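Long-range contact in caprin-2 (Danio rerio, PDB 4OUS), which probably takes part in canonical Wnt signalling through its trimeric C1q domain: residues 20-25 against 109-114. The protein carries 1 engineered substitution. Numbering follows the deposited sequence.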
ATOM      1  N   THR A  20      -9.323  24.838  -7.328  0.62 10.41           N
ATOM      2  CA  THR A  20     -10.415  24.317  -8.144  0.62  8.93           C
ATOM      3  C   THR A  20     -10.480  22.806  -7.923  0.62  7.82           C
ATOM      4  O   THR A  20      -9.440  22.146  -7.887  0.62  9.53           O
ATOM      5  CB  THR A  20     -10.206  24.625  -9.636  0.62  9.63           C
ATOM      6  OG1 THR A  20     -10.063  26.038  -9.817  0.62 11.25           O
ATOM      7  CG2 THR A  20     -11.377  24.125 -10.461  0.62  9.35           C
ATOM      8  N   LEU A  21     -11.683  22.259  -7.769  1.00  7.65           N
ATOM      9  CA  LEU A  21     -11.839  20.832  -7.527  1.00  7.79           C
ATOM     10  C   LEU A  21     -11.515  20.020  -8.778  1.00  7.11           C
ATOM     11  O   LEU A  21     -11.500  20.551  -9.889  1.00  7.84           O
ATOM     12  CB  LEU A  21     -13.260  20.524  -7.052  1.00  8.90           C
ATOM     13  CG  LEU A  21     -13.576  20.728  -5.565  1.00 12.09           C
ATOM     14  CD1 LEU A  21     -13.425  22.177  -5.115  1.00 16.25           C
ATOM     15  CD2 LEU A  21     -14.974  20.222  -5.258  1.00 13.02           C
ATOM     16  N   ASP A  22     -11.252  18.731  -8.581  1.00  7.68           N
ATOM     17  CA  ASP A  22     -11.103  17.769  -9.680  1.00  7.40           C
ATOM     18  C   ASP A  22      -9.983  18.131 -10.661  1.00  7.27           C
ATOM     19  O   ASP A  22     -10.200  18.280 -11.868  1.00  9.41           O
ATOM     20  CB  ASP A  22     -12.425  17.588 -10.430  1.00  9.05           C
ATOM     21  CG  ASP A  22     -13.391  16.690  -9.686  1.00  8.94           C
ATOM     22  OD1 ASP A  22     -12.932  15.891  -8.844  1.00 11.47           O
ATOM     23  OD2 ASP A  22     -14.608  16.758  -9.965  1.00 11.84           O
ATOM     24  N   GLN A  23      -8.772  18.242 -10.128  1.00  7.60           N
ATOM     25  CA  GLN A  23      -7.593  18.545 -10.930  1.00  7.38           C
ATOM     26  C   GLN A  23      -6.630  17.372 -10.985  1.00  6.77           C
ATOM     27  O   GLN A  23      -6.434  16.681  -9.988  1.00  6.89           O
ATOM     28  CB  GLN A  23      -6.859  19.755 -10.354  1.00  8.43           C
ATOM     29  CG  GLN A  23      -7.695  21.003 -10.333  1.00 10.04           C
ATOM     30  CD  GLN A  23      -8.141  21.399 -11.721  1.00  9.87           C
ATOM     31  OE1 GLN A  23      -7.322  21.557 -12.628  1.00 12.82           O
ATOM     32  NE2 GLN A  23      -9.446  21.539 -11.905  1.00 10.93           N
ATOM     33  N   PRO A  24      -5.985  17.160 -12.135  1.00  6.87           N
ATOM     34  CA  PRO A  24      -4.936  16.137 -12.189  0.66  6.79           C
ATOM     35  C   PRO A  24      -3.743  16.523 -11.310  1.00  6.37           C
ATOM     36  O   PRO A  24      -3.429  17.711 -11.158  1.00  8.51           O
ATOM     37  CB  PRO A  24      -4.553  16.111 -13.669  0.66  8.26           C
ATOM     38  CG  PRO A  24      -4.838  17.498 -14.136  0.66  9.55           C
ATOM     39  CD  PRO A  24      -6.062  17.939 -13.384  0.66  8.61           C
ATOM     40  N   ILE A  25      -3.083  15.517 -10.748  1.00  6.91           N
ATOM     41  CA  ILE A  25      -1.951  15.751  -9.866  1.00  6.79           C
ATOM     42  C   ILE A  25      -0.643  15.473 -10.588  1.00  6.79           C
ATOM     43  O   ILE A  25      -0.345  14.333 -10.939  1.00  7.26           O
ATOM     44  CB  ILE A  25      -2.027  14.871  -8.601  1.00  6.85           C
ATOM     45  CG1 ILE A  25      -3.336  15.113  -7.847  1.00  6.60           C
ATOM     46  CG2 ILE A  25      -0.826  15.127  -7.697  1.00  7.68           C
ATOM     47  CD1 ILE A  25      -3.716  13.975  -6.915  1.00  7.84           C
ATOM     48  N   TRP A 109      -3.823   8.060 -14.049  1.00  6.15           N
ATOM     49  CA  TRP A 109      -3.416   9.291 -13.390  1.00  5.96           C
ATOM     50  C   TRP A 109      -4.202   9.456 -12.100  1.00  5.36           C
ATOM     51  O   TRP A 109      -5.211   8.776 -11.894  1.00  6.75           O
ATOM     52  CB  TRP A 109      -3.622  10.499 -14.318  1.00  7.18           C
ATOM     53  CG  TRP A 109      -4.999  10.625 -14.934  1.00  7.65           C
ATOM     54  CD1 TRP A 109      -5.520   9.862 -15.946  1.00  7.77           C
ATOM     55  CD2 TRP A 109      -6.007  11.588 -14.595  1.00  6.95           C
ATOM     56  NE1 TRP A 109      -6.787  10.290 -16.251  1.00  7.81           N
ATOM     57  CE2 TRP A 109      -7.110  11.346 -15.437  1.00  7.36           C
ATOM     58  CE3 TRP A 109      -6.081  12.628 -13.662  1.00  7.48           C
ATOM     59  CZ2 TRP A 109      -8.279  12.105 -15.371  1.00  8.03           C
ATOM     60  CZ3 TRP A 109      -7.238  13.387 -13.604  1.00  8.50           C
ATOM     61  CH2 TRP A 109      -8.324  13.119 -14.451  1.00  8.50           C
ATOM     62  N   LEU A 110      -3.721  10.329 -11.222  1.00  5.95           N
ATOM     63  CA  LEU A 110      -4.422  10.630  -9.984  1.00  5.96           C
ATOM     64  C   LEU A 110      -5.109  11.979 -10.072  1.00  5.39           C
ATOM     65  O   LEU A 110      -4.526  12.969 -10.531  1.00  6.56           O
ATOM     66  CB  LEU A 110      -3.472  10.627  -8.791  1.00  6.14           C
ATOM     67  CG  LEU A 110      -2.753   9.315  -8.487  1.00  6.59           C
ATOM     68  CD1 LEU A 110      -1.854   9.490  -7.276  1.00  7.70           C
ATOM     69  CD2 LEU A 110      -3.719   8.178  -8.260  1.00  9.48           C
ATOM     70  N   ARG A 111      -6.354  12.003  -9.618  1.00  5.96           N
ATOM     71  CA  ARG A 111      -7.156  13.208  -9.553  1.00  6.51           C
ATOM     72  C   ARG A 111      -7.315  13.659  -8.107  1.00  5.96           C
ATOM     73  O   ARG A 111      -7.695  12.867  -7.234  1.00  6.34           O
ATOM     74  CB  ARG A 111      -8.535  12.972 -10.175  1.00  6.42           C
ATOM     75  CG  ARG A 111      -9.386  14.225 -10.245  1.00  7.96           C
ATOM     76  CD  ARG A 111     -10.657  13.994 -11.025  1.00  8.55           C
ATOM     77  NE  ARG A 111     -11.601  13.171 -10.284  1.00  8.08           N
ATOM     78  CZ  ARG A 111     -12.846  12.944 -10.688  1.00  9.75           C
ATOM     79  NH1 ARG A 111     -13.278  13.472 -11.827  1.00 12.26           N
ATOM     80  NH2 ARG A 111     -13.659  12.196  -9.957  1.00 12.18           N
ATOM     81  N   LEU A 112      -7.037  14.939  -7.870  1.00  5.98           N
ATOM     82  CA  LEU A 112      -7.340  15.584  -6.609  1.00  6.35           C
ATOM     83  C   LEU A 112      -8.787  16.034  -6.672  1.00  5.90           C
ATOM     84  O   LEU A 112      -9.100  17.045  -7.297  1.00  7.32           O
ATOM     85  CB  LEU A 112      -6.400  16.764  -6.364  1.00  6.10           C
ATOM     86  CG  LEU A 112      -6.618  17.531  -5.067  1.00  6.62           C
ATOM     87  CD1 LEU A 112      -6.491  16.622  -3.861  1.00  7.33           C
ATOM     88  CD2 LEU A 112      -5.642  18.693  -4.971  1.00  7.58           C
ATOM     89  N   HIS A 113      -9.684  15.244  -6.104  1.00  6.27           N
ATOM     90  CA  HIS A 113     -11.094  15.589  -6.139  1.00  6.49           C
ATOM     91  C   HIS A 113     -11.362  16.790  -5.229  1.00  5.92           C
ATOM     92  O   HIS A 113     -11.893  17.804  -5.679  1.00  7.83           O
ATOM     93  CB  HIS A 113     -11.943  14.385  -5.742  1.00  7.01           C
ATOM     94  CG  HIS A 113     -13.379  14.722  -5.516  1.00  8.23           C
ATOM     95  ND1 HIS A 113     -14.184  15.251  -6.502  1.00 10.64           N
ATOM     96  CD2 HIS A 113     -14.147  14.638  -4.405  1.00  9.12           C
ATOM     97  CE1 HIS A 113     -15.392  15.468  -6.007  1.00 11.43           C
ATOM     98  NE2 HIS A 113     -15.397  15.099  -4.739  1.00 12.62           N
ATOM     99  N   ARG A 114     -10.968  16.665  -3.963  1.00  6.72           N
ATOM    100  CA  ARG A 114     -11.051  17.734  -2.973  1.00  6.70           C
ATOM    101  C   ARG A 114      -9.841  17.651  -2.064  1.00  6.46           C
ATOM    102  O   ARG A 114      -9.243  16.583  -1.914  1.00  7.20           O
ATOM    103  CB  ARG A 114     -12.332  17.633  -2.136  1.00  8.33           C
ATOM    104  CG  ARG A 114     -13.626  17.886  -2.906  1.00  9.75           C
ATOM    105  CD  ARG A 114     -14.847  17.929  -1.977  1.00 10.02           C
ATOM    106  NE  ARG A 114     -14.682  18.984  -0.976  1.00 10.30           N
ATOM    107  CZ  ARG A 114     -15.031  18.893   0.306  1.00  9.90           C
ATOM    108  NH1 ARG A 114     -15.612  17.795   0.775  1.00 12.54           N
ATOM    109  NH2 ARG A 114     -14.780  19.905   1.121  1.00 11.08           N
TER
HETATM  110  O   HOH W   1      -8.310  19.773  -6.914  1.00  9.37           O
HETATM  111  O   HOH W   2      -1.278  11.688 -11.375  1.00  8.56           O
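OD1 of Asp22 lies over one face of the Arg111 guanidinium, toward its rim, with the carboxylate and guanidinium planes 18° apart, and the same oxygen sits at the edge of the His113 ring. There OD1 of Asp22 accepts a hydrogen bond of 2.7 Å from ND1 of His113, close to the ring plane, approaching from the syn side of the carboxylate but well out of its plane. Toward Arg111 the bridge is one of charge alone: OD1 of Asp22 stands 3.4 Å from NE of Arg111, whose N-H serves Asn71 instead. Arg111 reaches this place with CG anti to its own nitrogen (chi1 -175°) and a bend at chi3. Shortening Arg111 to an alanine would probably leave the Asp22 carboxylate held by His113 but without the stacked positive charge, and Asn71 without its N-H donor. One face of the His113 ring carries CG of Arg114, and Trp122 of a second subunit meets the ring edge-to-face. At the other end of the contact CB of Pro24 packs obliquely on CE3 of Trp109 at 3.8 Å. On the inner side, CD1 of Ile25 lies 3.8 Å from CB of Leu110, and Leu110 continues inward to Phe57 and Ile59. Backbone bonds join the segments: N of Leu112 to O of Gln23 at 2.8 Å, and N of Ile25 to O of Leu110 at 2.9 Å. One water links the carbonyls of Thr20 and Leu112. Opposite Leu112 the chain fits in two residues, Asp22 and Gln23, as a G1 beta bulge with Asp22 at positive phi (59°), by which the short strand 23-24 joins the edge of strand 107-114 in the jelly-roll β-sandwich of the C1q/TNF fold.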